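Lipocalin (Argas monolakensis, PDB 3BRN) binds serotonin in the pocket of a lipocalin beta barrel and probably acts as a biogenic amine-binding protein of a soft tick. Local coordinates at residues A[40-45]-A[57-62]; A[12-17]-A[100-105]; A[30-35]-A[146-151]. All blocks are in the same frame, centred on the assembly; numbering follows the deposited sequence.

Interaction 1. Residues A[40-45]-A[57-62]. With SRO (serotonin), chain C.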
loop_
_atom_site.group_PDB
_atom_site.type_symbol
_atom_site.label_atom_id
_atom_site.label_comp_id
_atom_site.label_asym_id
_atom_site.label_seq_id
_atom_site.Cartn_x
_atom_site.Cartn_y
_atom_site.Cartn_z
ATOM N N CYS A 40 2.632 11.895 1.572
ATOM C CA CYS A 40 3.073 11.013 2.661
ATOM C C CYS A 40 1.984 10.105 3.216
ATOM O O CYS A 40 2.028 9.725 4.395
ATOM C CB CYS A 40 3.723 11.809 3.800
ATOM S SG CYS A 40 4.928 13.062 3.282
ATOM N N ALA A 41 1.041 9.718 2.359
ATOM C CA ALA A 41 -0.042 8.818 2.751
ATOM C C ALA A 41 0.551 7.460 3.118
ATOM O O ALA A 41 1.508 7.010 2.490
ATOM C CB ALA A 41 -1.059 8.679 1.607
ATOM N N TYR A 42 0.067 6.855 4.200
ATOM C CA TYR A 42 0.631 5.588 4.657
ATOM C C TYR A 42 -0.395 4.769 5.435
ATOM O O TYR A 42 -1.468 5.250 5.763
ATOM C CB TYR A 42 1.832 5.836 5.582
ATOM C CG TYR A 42 1.413 6.290 6.975
ATOM C CD1 TYR A 42 1.159 7.637 7.241
ATOM C CD2 TYR A 42 1.209 5.364 8.006
ATOM C CE1 TYR A 42 0.719 8.053 8.489
ATOM C CE2 TYR A 42 0.763 5.776 9.275
ATOM C CZ TYR A 42 0.487 7.123 9.488
ATOM O OH TYR A 42 0.051 7.572 10.722
ATOM N N VAL A 43 -0.118 3.477 5.547
ATOM C CA VAL A 43 -0.871 2.594 6.417
ATOM C C VAL A 43 0.157 1.941 7.321
ATOM O O VAL A 43 1.324 1.847 6.951
ATOM C CB VAL A 43 -1.612 1.471 5.627
ATOM C CG1 VAL A 43 -2.723 2.050 4.782
ATOM C CG2 VAL A 43 -0.631 0.629 4.780
ATOM N N LEU A 44 -0.264 1.561 8.529
ATOM C CA LEU A 44 0.564 0.735 9.396
ATOM C C LEU A 44 0.037 -0.693 9.305
ATOM O O LEU A 44 -1.177 -0.893 9.208
ATOM C CB LEU A 44 0.461 1.212 10.855
ATOM C CG LEU A 44 1.134 2.539 11.233
ATOM C CD1 LEU A 44 1.109 2.731 12.760
ATOM C CD2 LEU A 44 2.566 2.562 10.745
ATOM N N VAL A 45 0.931 -1.681 9.348
ATOM C CA VAL A 45 0.489 -3.079 9.423
ATOM C C VAL A 45 -0.326 -3.291 10.722
ATOM O O VAL A 45 -0.090 -2.599 11.715
ATOM C CB VAL A 45 1.678 -4.078 9.328
ATOM C CG1 VAL A 45 2.623 -3.689 8.200
ATOM C CG2 VAL A 45 2.413 -4.199 10.668
ATOM N N SER A 57 -8.706 -3.812 12.832
ATOM C CA SER A 57 -8.456 -2.374 12.768
ATOM C C SER A 57 -7.056 -2.144 12.246
ATOM O O SER A 57 -6.160 -2.952 12.487
ATOM C CB SER A 57 -8.549 -1.748 14.172
ATOM O OG SER A 57 -9.832 -1.906 14.739
ATOM N N PHE A 58 -6.845 -1.005 11.586
ATOM C CA PHE A 58 -5.503 -0.610 11.200
ATOM C C PHE A 58 -5.425 0.898 11.196
ATOM O O PHE A 58 -6.449 1.578 11.136
ATOM C CB PHE A 58 -5.119 -1.171 9.823
ATOM C CG PHE A 58 -5.826 -0.508 8.677
ATOM C CD1 PHE A 58 -7.146 -0.810 8.398
ATOM C CD2 PHE A 58 -5.170 0.416 7.879
ATOM C CE1 PHE A 58 -7.816 -0.162 7.397
ATOM C CE2 PHE A 58 -5.826 1.056 6.860
ATOM C CZ PHE A 58 -7.150 0.748 6.593
ATOM N N THR A 59 -4.223 1.407 11.416
ATOM C CA THR A 59 -3.980 2.845 11.420
ATOM C C THR A 59 -3.510 3.291 10.039
ATOM O O THR A 59 -2.795 2.560 9.350
ATOM C CB THR A 59 -2.921 3.218 12.464
ATOM O OG1 THR A 59 -3.330 2.735 13.754
ATOM C CG2 THR A 59 -2.708 4.741 12.525
ATOM N N TYR A 60 -3.964 4.468 9.628
ATOM C CA TYR A 60 -3.549 5.070 8.374
ATOM C C TYR A 60 -3.463 6.572 8.567
ATOM O O TYR A 60 -3.909 7.113 9.594
ATOM C CB TYR A 60 -4.528 4.733 7.256
ATOM C CG TYR A 60 -5.844 5.460 7.346
ATOM C CD1 TYR A 60 -6.880 4.955 8.116
ATOM C CD2 TYR A 60 -6.070 6.632 6.618
ATOM C CE1 TYR A 60 -8.087 5.621 8.212
ATOM C CE2 TYR A 60 -7.286 7.294 6.694
ATOM C CZ TYR A 60 -8.291 6.781 7.501
ATOM O OH TYR A 60 -9.524 7.402 7.571
ATOM N N GLY A 61 -2.744 7.233 7.677
ATOM C CA GLY A 61 -2.524 8.650 7.862
ATOM C C GLY A 61 -1.826 9.319 6.714
ATOM O O GLY A 61 -1.790 8.814 5.593
ATOM N N LYS A 62 -1.265 10.474 7.017
ATOM C CA LYS A 62 -0.680 11.323 6.013
ATOM C C LYS A 62 -0.043 12.489 6.760
ATOM O O LYS A 62 -0.258 12.654 7.967
ATOM C CB LYS A 62 -1.784 11.831 5.091
ATOM C CG LYS A 62 -2.760 12.773 5.781
ATOM C CD LYS A 62 -3.695 13.407 4.773
ATOM C CE LYS A 62 -5.017 13.792 5.407
ATOM N NZ LYS A 62 -6.006 14.191 4.364
HETATM O OH SRO C . -4.291 -2.210 5.679
HETATM C CZ3 SRO C . -4.191 -1.821 4.365
HETATM C CH2 SRO C . -5.325 -1.276 3.770
HETATM C CZ2 SRO C . -5.257 -0.750 2.477
HETATM C CE2 SRO C . -4.046 -0.868 1.811
HETATM N NE1 SRO C . -3.615 -0.547 0.565
HETATM C CD1 SRO C . -2.304 -0.867 0.449
HETATM C CG SRO C . -1.879 -1.445 1.646
HETATM C CD2 SRO C . -2.990 -1.457 2.486
HETATM C CE3 SRO C . -3.072 -1.912 3.711
HETATM C CB SRO C . -0.499 -1.985 1.930
HETATM C CA SRO C . -0.548 -3.515 2.104
HETATM N NZ SRO C . 0.773 -3.977 2.544
#

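Interaction 2. Residues A[12-17]-A[100-105]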
loop_
_atom_site.group_PDB
_atom_site.type_symbol
_atom_site.label_atom_id
_atom_site.label_comp_id
_atom_site.label_asym_id
_atom_site.label_seq_id
_atom_site.Cartn_x
_atom_site.Cartn_y
_atom_site.Cartn_z
ATOM N N PRO A 12 -1.535 -17.149 -7.236
ATOM C CA PRO A 12 -2.290 -15.969 -6.837
ATOM C C PRO A 12 -1.574 -15.175 -5.753
ATOM O O PRO A 12 -0.553 -15.613 -5.224
ATOM C CB PRO A 12 -3.596 -16.552 -6.293
ATOM C CG PRO A 12 -3.250 -17.961 -5.899
ATOM C CD PRO A 12 -2.211 -18.407 -6.875
ATOM N N PHE A 13 -2.117 -14.004 -5.439
ATOM C CA PHE A 13 -1.561 -13.149 -4.399
ATOM C C PHE A 13 -2.532 -13.009 -3.232
ATOM O O PHE A 13 -3.707 -12.690 -3.422
ATOM C CB PHE A 13 -1.214 -11.772 -4.965
ATOM C CG PHE A 13 -0.086 -11.791 -5.957
ATOM C CD1 PHE A 13 1.230 -11.811 -5.529
ATOM C CD2 PHE A 13 -0.343 -11.788 -7.317
ATOM C CE1 PHE A 13 2.270 -11.829 -6.440
ATOM C CE2 PHE A 13 0.692 -11.806 -8.233
ATOM C CZ PHE A 13 2.001 -11.826 -7.792
ATOM N N GLN A 14 -2.031 -13.248 -2.027
ATOM C CA GLN A 14 -2.875 -13.367 -0.841
ATOM C C GLN A 14 -2.867 -12.072 -0.029
ATOM O O GLN A 14 -1.827 -11.679 0.499
ATOM C CB GLN A 14 -2.405 -14.538 0.024
ATOM C CG GLN A 14 -2.430 -15.868 -0.703
ATOM C CD GLN A 14 -1.754 -16.970 0.082
ATOM O OE1 GLN A 14 -0.527 -17.085 0.074
ATOM N NE2 GLN A 14 -2.553 -17.819 0.728
ATOM N N ALA A 15 -4.021 -11.403 0.013
ATOM C CA ALA A 15 -4.216 -10.177 0.762
ATOM C C ALA A 15 -3.779 -10.175 2.230
ATOM O O ALA A 15 -3.177 -9.212 2.683
ATOM C CB ALA A 15 -5.649 -9.678 0.609
ATOM N N TYR A 16 -4.109 -11.206 3.001
ATOM C CA TYR A 16 -3.661 -11.201 4.388
ATOM C C TYR A 16 -2.125 -11.167 4.495
ATOM O O TYR A 16 -1.583 -10.433 5.309
ATOM C CB TYR A 16 -4.277 -12.351 5.209
ATOM C CG TYR A 16 -3.600 -13.672 5.032
ATOM C CD1 TYR A 16 -4.013 -14.553 4.040
ATOM C CD2 TYR A 16 -2.649 -14.114 5.945
ATOM C CE1 TYR A 16 -3.444 -15.796 3.918
ATOM C CE2 TYR A 16 -2.069 -15.355 5.822
ATOM C CZ TYR A 16 -2.470 -16.191 4.803
ATOM O OH TYR A 16 -1.872 -17.412 4.631
ATOM N N LYS A 17 -1.429 -11.869 3.601
ATOM C CA LYS A 17 0.032 -11.820 3.574
ATOM C C LYS A 17 0.570 -10.456 3.142
ATOM O O LYS A 17 1.594 -9.999 3.641
ATOM C CB LYS A 17 0.603 -12.925 2.682
ATOM C CG LYS A 17 0.608 -14.299 3.324
ATOM C CD LYS A 17 0.409 -15.379 2.296
ATOM C CE LYS A 17 0.717 -16.746 2.866
ATOM N NZ LYS A 17 2.153 -17.083 2.702
ATOM N N SER A 100 2.839 -8.779 -4.957
ATOM C CA SER A 100 3.444 -8.426 -3.677
ATOM C C SER A 100 4.562 -9.403 -3.395
ATOM O O SER A 100 4.541 -10.513 -3.918
ATOM C CB SER A 100 2.402 -8.519 -2.567
ATOM O OG SER A 100 2.939 -8.073 -1.335
ATOM N N ASP A 101 5.577 -8.962 -2.655
ATOM C CA ASP A 101 6.620 -9.871 -2.185
ATOM C C ASP A 101 6.446 -10.146 -0.690
ATOM O O ASP A 101 7.247 -10.842 -0.072
ATOM C CB ASP A 101 8.020 -9.328 -2.502
ATOM C CG ASP A 101 8.361 -8.078 -1.710
ATOM O OD1 ASP A 101 7.496 -7.577 -0.956
ATOM O OD2 ASP A 101 9.508 -7.605 -1.840
ATOM N N TYR A 102 5.385 -9.588 -0.117
ATOM C CA TYR A 102 4.978 -9.931 1.241
ATOM C C TYR A 102 5.961 -9.379 2.268
ATOM O O TYR A 102 5.955 -9.788 3.429
ATOM C CB TYR A 102 4.851 -11.447 1.395
ATOM C CG TYR A 102 3.753 -12.058 0.555
ATOM C CD1 TYR A 102 2.699 -11.287 0.087
ATOM C CD2 TYR A 102 3.772 -13.409 0.229
ATOM C CE1 TYR A 102 1.693 -11.842 -0.682
ATOM C CE2 TYR A 102 2.771 -13.972 -0.539
ATOM C CZ TYR A 102 1.734 -13.184 -0.992
ATOM O OH TYR A 102 0.735 -13.741 -1.757
ATOM N N ARG A 103 6.804 -8.449 1.833
ATOM C CA ARG A 103 7.946 -8.017 2.631
ATOM C C ARG A 103 8.148 -6.508 2.533
ATOM O O ARG A 103 8.036 -5.791 3.528
ATOM C CB ARG A 103 9.215 -8.747 2.190
ATOM C CG ARG A 103 9.512 -10.011 2.982
ATOM C CD ARG A 103 10.925 -10.506 2.722
ATOM N NE ARG A 103 11.038 -11.189 1.437
ATOM C CZ ARG A 103 12.015 -12.033 1.122
ATOM N NH1 ARG A 103 12.971 -12.302 2.002
ATOM N NH2 ARG A 103 12.038 -12.608 -0.072
ATOM N N SER A 104 8.447 -6.033 1.329
ATOM C CA SER A 104 8.858 -4.648 1.132
ATOM C C SER A 104 7.904 -3.798 0.304
ATOM O O SER A 104 7.883 -2.575 0.447
ATOM C CB SER A 104 10.267 -4.588 0.536
ATOM O OG SER A 104 10.323 -5.253 -0.712
ATOM N N CYS A 105 7.197 -4.414 -0.635
ATOM C CA CYS A 105 6.407 -3.626 -1.579
ATOM C C CYS A 105 5.195 -4.372 -2.125
ATOM O O CYS A 105 5.170 -5.603 -2.160
ATOM C CB CYS A 105 7.296 -3.125 -2.725
ATOM S SG CYS A 105 7.971 -4.454 -3.746
#

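Interaction 3. Residues A[30-35]-A[146-151]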
loop_
_atom_site.group_PDB
_atom_site.type_symbol
_atom_site.label_atom_id
_atom_site.label_comp_id
_atom_site.label_asym_id
_atom_site.label_seq_id
_atom_site.Cartn_x
_atom_site.Cartn_y
_atom_site.Cartn_z
ATOM N N ARG A 30 3.860 5.095 -2.415
ATOM C CA ARG A 30 5.023 5.640 -3.107
ATOM C C ARG A 30 4.670 6.299 -4.440
ATOM O O ARG A 30 5.183 7.373 -4.765
ATOM C CB ARG A 30 6.087 4.548 -3.299
ATOM C CG ARG A 30 7.341 4.969 -4.076
ATOM C CD ARG A 30 8.095 6.141 -3.416
ATOM N NE ARG A 30 9.224 6.573 -4.239
ATOM C CZ ARG A 30 9.117 7.308 -5.345
ATOM N NH1 ARG A 30 7.933 7.739 -5.760
ATOM N NH2 ARG A 30 10.198 7.629 -6.032
ATOM N N LYS A 31 3.899 5.598 -5.269
ATOM C CA LYS A 31 3.463 6.161 -6.559
ATOM C C LYS A 31 2.016 5.770 -6.781
ATOM O O LYS A 31 1.639 4.654 -6.455
ATOM C CB LYS A 31 4.293 5.594 -7.720
ATOM C CG LYS A 31 5.807 5.773 -7.602
ATOM C CD LYS A 31 6.512 5.257 -8.842
ATOM C CE LYS A 31 8.030 5.372 -8.714
ATOM N NZ LYS A 31 8.715 4.421 -9.624
ATOM N N THR A 32 1.275 6.604 -7.516
ATOM C CA THR A 32 -0.104 6.273 -7.891
ATOM C C THR A 32 -0.455 6.908 -9.238
ATOM O O THR A 32 0.178 7.884 -9.654
ATOM C CB THR A 32 -1.123 6.703 -6.780
ATOM O OG1 THR A 32 -2.459 6.402 -7.196
ATOM C CG2 THR A 32 -1.027 8.204 -6.478
ATOM N N THR A 33 -1.385 6.292 -9.970
ATOM C CA THR A 33 -1.923 6.911 -11.181
ATOM C C THR A 33 -3.125 7.798 -10.858
ATOM O O THR A 33 -3.754 8.343 -11.759
ATOM C CB THR A 33 -2.325 5.862 -12.252
ATOM O OG1 THR A 33 -3.306 4.971 -11.702
ATOM C CG2 THR A 33 -1.079 5.049 -12.704
ATOM N N LYS A 34 -3.508 7.879 -9.586
ATOM C CA LYS A 34 -4.578 8.804 -9.222
ATOM C C LYS A 34 -3.961 10.131 -8.753
ATOM O O LYS A 34 -3.116 10.135 -7.852
ATOM C CB LYS A 34 -5.450 8.208 -8.107
ATOM C CG LYS A 34 -6.431 9.193 -7.469
ATOM C CD LYS A 34 -7.342 8.486 -6.476
ATOM C CE LYS A 34 -7.995 9.471 -5.504
ATOM N NZ LYS A 34 -8.779 8.762 -4.440
ATOM N N PRO A 35 -4.401 11.256 -9.340
ATOM C CA PRO A 35 -3.910 12.569 -8.933
ATOM C C PRO A 35 -4.622 13.094 -7.682
ATOM O O PRO A 35 -5.690 12.595 -7.313
ATOM C CB PRO A 35 -4.250 13.448 -10.143
ATOM C CG PRO A 35 -5.504 12.837 -10.680
ATOM C CD PRO A 35 -5.392 11.349 -10.426
ATOM N N HIS A 146 1.960 9.843 -10.272
ATOM C CA HIS A 146 2.148 10.768 -9.200
ATOM C C HIS A 146 2.945 10.232 -8.051
ATOM O O HIS A 146 2.621 9.214 -7.499
ATOM C CB HIS A 146 0.826 11.270 -8.717
ATOM C CG HIS A 146 -0.039 11.735 -9.819
ATOM N ND1 HIS A 146 -0.675 10.871 -10.663
ATOM C CD2 HIS A 146 -0.300 12.969 -10.276
ATOM C CE1 HIS A 146 -1.320 11.552 -11.579
ATOM N NE2 HIS A 146 -1.112 12.826 -11.360
ATOM N N HIS A 147 3.963 10.963 -7.671
ATOM C CA HIS A 147 4.884 10.516 -6.678
ATOM C C HIS A 147 4.563 11.017 -5.288
ATOM O O HIS A 147 4.860 12.125 -4.968
ATOM C CB HIS A 147 6.282 10.879 -7.085
ATOM C CG HIS A 147 6.648 10.350 -8.415
ATOM N ND1 HIS A 147 7.400 9.221 -8.575
ATOM C CD2 HIS A 147 6.311 10.757 -9.648
ATOM C CE1 HIS A 147 7.541 8.969 -9.852
ATOM N NE2 HIS A 147 6.880 9.884 -10.526
ATOM N N THR A 148 3.953 10.177 -4.474
ATOM C CA THR A 148 3.245 10.609 -3.276
ATOM C C THR A 148 4.147 10.717 -2.059
ATOM O O THR A 148 3.767 11.319 -1.065
ATOM C CB THR A 148 2.096 9.628 -2.946
ATOM O OG1 THR A 148 1.058 9.775 -3.916
ATOM C CG2 THR A 148 1.528 9.906 -1.547
ATOM N N TRP A 149 5.185 9.894 -2.040
ATOM C CA TRP A 149 6.191 9.926 -0.990
ATOM C C TRP A 149 7.346 10.763 -1.476
ATOM O O TRP A 149 7.660 10.755 -2.668
ATOM C CB TRP A 149 6.710 8.528 -0.686
ATOM C CG TRP A 149 7.890 8.548 0.257
ATOM C CD1 TRP A 149 7.850 8.693 1.618
ATOM C CD2 TRP A 149 9.281 8.489 -0.099
ATOM N NE1 TRP A 149 9.131 8.689 2.131
ATOM C CE2 TRP A 149 10.022 8.551 1.099
ATOM C CE3 TRP A 149 9.968 8.359 -1.310
ATOM C CZ2 TRP A 149 11.403 8.450 1.120
ATOM C CZ3 TRP A 149 11.345 8.307 -1.286
ATOM C CH2 TRP A 149 12.048 8.383 -0.084
ATOM N N GLN A 150 7.883 11.574 -0.569
ATOM C CA GLN A 150 9.069 12.370 -0.820
ATOM C C GLN A 150 10.008 12.208 0.361
ATOM O O GLN A 150 9.586 11.859 1.455
ATOM C CB GLN A 150 8.713 13.852 -0.994
ATOM C CG GLN A 150 8.107 14.173 -2.341
ATOM C CD GLN A 150 8.925 13.592 -3.477
ATOM O OE1 GLN A 150 10.196 13.969 -3.540
ATOM N NE2 GLN A 150 8.450 12.730 -4.222
ATOM N N THR A 151 11.294 12.346 0.099
ATOM C CA THR A 151 12.317 12.161 1.116
ATOM C C THR A 151 12.109 13.019 2.370
ATOM O O THR A 151 12.626 12.692 3.447
ATOM C CB THR A 151 13.706 12.412 0.507
ATOM O OG1 THR A 151 14.714 12.089 1.466
ATOM C CG2 THR A 151 13.849 13.850 0.086
#

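Interaction 1. Residues A[40-45]-A[57-62]
Val43 and Phe58 meet across a beta hairpin of the lipocalin barrel, in the part of its wall that lines the serotonin pocket. Strands 42-44 and 55-64 run antiparallel, and the axes of 42-44 and 57-62 come within 4.7 Å of each other. Tyr42 and Gly61 form a hydrogen-bonded pair, linked in both directions by their backbone N and O atoms. Leu44 N adds a nearly straight bond to Thr59 O, 2.8 Å and 174° at the hydrogen. Val43 and Tyr60 are the non-hydrogen-bonded pair between these bonds, and their side chains share a face of the sheet.

The two branches of Val43 divide the work. CG1 packs on the neighbouring strand, with 3.9 Å to Phe58 CE2 and Tyr60 CB also close by. CG2 turns to the ligand and comes 3.7 Å from serotonin CE3. The hydroxyl of serotonin sits over one face of the Phe58 ring, offset toward its rim, with its OH 3.5 Å from Phe58 CD2. Ser18 O and Asp106 OD2 hydrogen-bond serotonin elsewhere in the pocket. Leu91 of helix 88-91 touches Val43, Phe58 and Tyr60.

Tyr42 is on the other face of the sheet. With chi1 at 76°, its CG stands between the backbone N and the carbonyl carbon, and the ring folds back over Gly61. The absence of a side chain at Gly61 lets the ring lie close to the backbone. The phenol is held by a hydrogen bond to Ile69 O, while Tyr42 CE1 approaches Gly61 CA to 3.4 Å.

Interaction 2. Residues A[12-17]-A[100-105]
Tyr102 reaches across from the loop between strands 99-100 and 105-109 to the start of helix 15-20. Its OH accepts a hydrogen bond from Gln14 N, 2.8 Å long and almost straight at 174°. Gln14 is the N-cap residue, so the phenol holds the backbone just where the helix begins. The bond is to the backbone; the Gln14 side chain crosses the tyrosine at a slant, with its CB 3.7 Å from Tyr102 OH.

Lys17, in the first turn, covers one face of the same ring. Its CB stands over the ring centre, 3.6 Å from the centroid and 8° off the normal, a clear CH-pi contact. Farther along the bent lysine chain, CD comes 3.9 Å from Tyr102 CE2. The tyrosine is thus held at its hydroxyl and across one face. Phe13 makes a separate contact, where its CE1 is 3.4 Å from Ser100 N.

The loop around Tyr102 is fixed by short-range polar bonds. Ser100 OG accepts from Tyr102 N at 3.1 Å, which makes an ST turn. With OG of Ser100 anti to its own backbone N (chi1 -175°), the hydroxyl reaches Tyr102 N and also bonds Asp106 OD1. Asp106 is a serotonin-pocket residue, so the loop is linked to the ligand site through a second shell. Next in the loop, Asp101 OD1 gathers the backbone N atoms of Arg103, Ser104 and Cys105, with an Asx turn among these bonds. Its OD2 meets Ser104 OG on the syn lone pair.

Cys105 begins strand 105-109 and is joined by a disulfide to Cys132 of helix 131-140. Ala15 and Tyr16 of helix 15-20 pack on Val77 of strand 67-78, and the Phe13 ring meets that of Phe99, just before Ser100 in strand 99-100.

Interaction 3. Residues A[30-35]-A[146-151]
Arg30 and His147 meet where the C-terminal segment pairs antiparallel with strand 26-32 of the lipocalin barrel. Arg30 NH1 donates to His147 ND1 at 3.2 Å, with an angle of 168° at the hydrogen. The bond lies close to both the guanidinium and imidazole planes, yet the planes themselves are turned 57° apart. They meet at their edges, without stacking. This is consistent with an unprotonated ND1 on His147.

Arg30 gets there by a bend. Its CG is anti to the backbone N (chi1 177°), and the turn at chi2 brings the guanidinium back toward residues 146-151. On the way it crosses Trp149 obliquely, with Arg30 NE 3.5 Å from Trp149 CE3. Arg30 NE gives its own hydrogen bond to Tyr129 OH. Lys31 runs beside the His147 ring, pointing the same way, with its CE 3.8 Å from His147 CE1. Its NZ continues to a salt bridge with Asp133 of helix 131-140. Arg30 and Lys31 also form a classic beta bulge opposite Leu117 of strand 115-120.

Thr32 and His146 form a hydrogen-bonded pair. His146 grips Thr32 O twice: the backbone N comes nearly along the C=O axis at 2.7 Å, and ND1 comes from above the carbonyl plane at 3.3 Å. The second bond lies in the imidazole plane and fixes the turn of the ring. Pro35 then covers one face of this imidazole, with its CA over the ring centre. The loop between Thr32 and Pro35 contains an ST turn, in which Lys34 N bonds Thr32 OG1. At the proline, CB is 3.4 Å from His146 NE2.

From the N terminus, segment 12-17 enters helix 15-20, and strand 26-32 follows. Strand 42-44 then turns back through the short hairpin loop closed by interaction 1. Interaction 2 closes a longer loop when the chain reaches 100-105, and interaction 3 closes another when it reaches 146-151. Interaction 1 falls within both long loops, which cross each other because their segments alternate. Interactions 1 and 3 touch: Cys40 N is 2.9 Å from Thr148 O, a probable hydrogen bond, and strands 42-44 and 26-32 are neighbours in the sheet. Interaction 2 lies across the chain's centre from interaction 3, about 20 Å between centres. Together they tie helix 15-20, the barrel wall and the C-terminal segment.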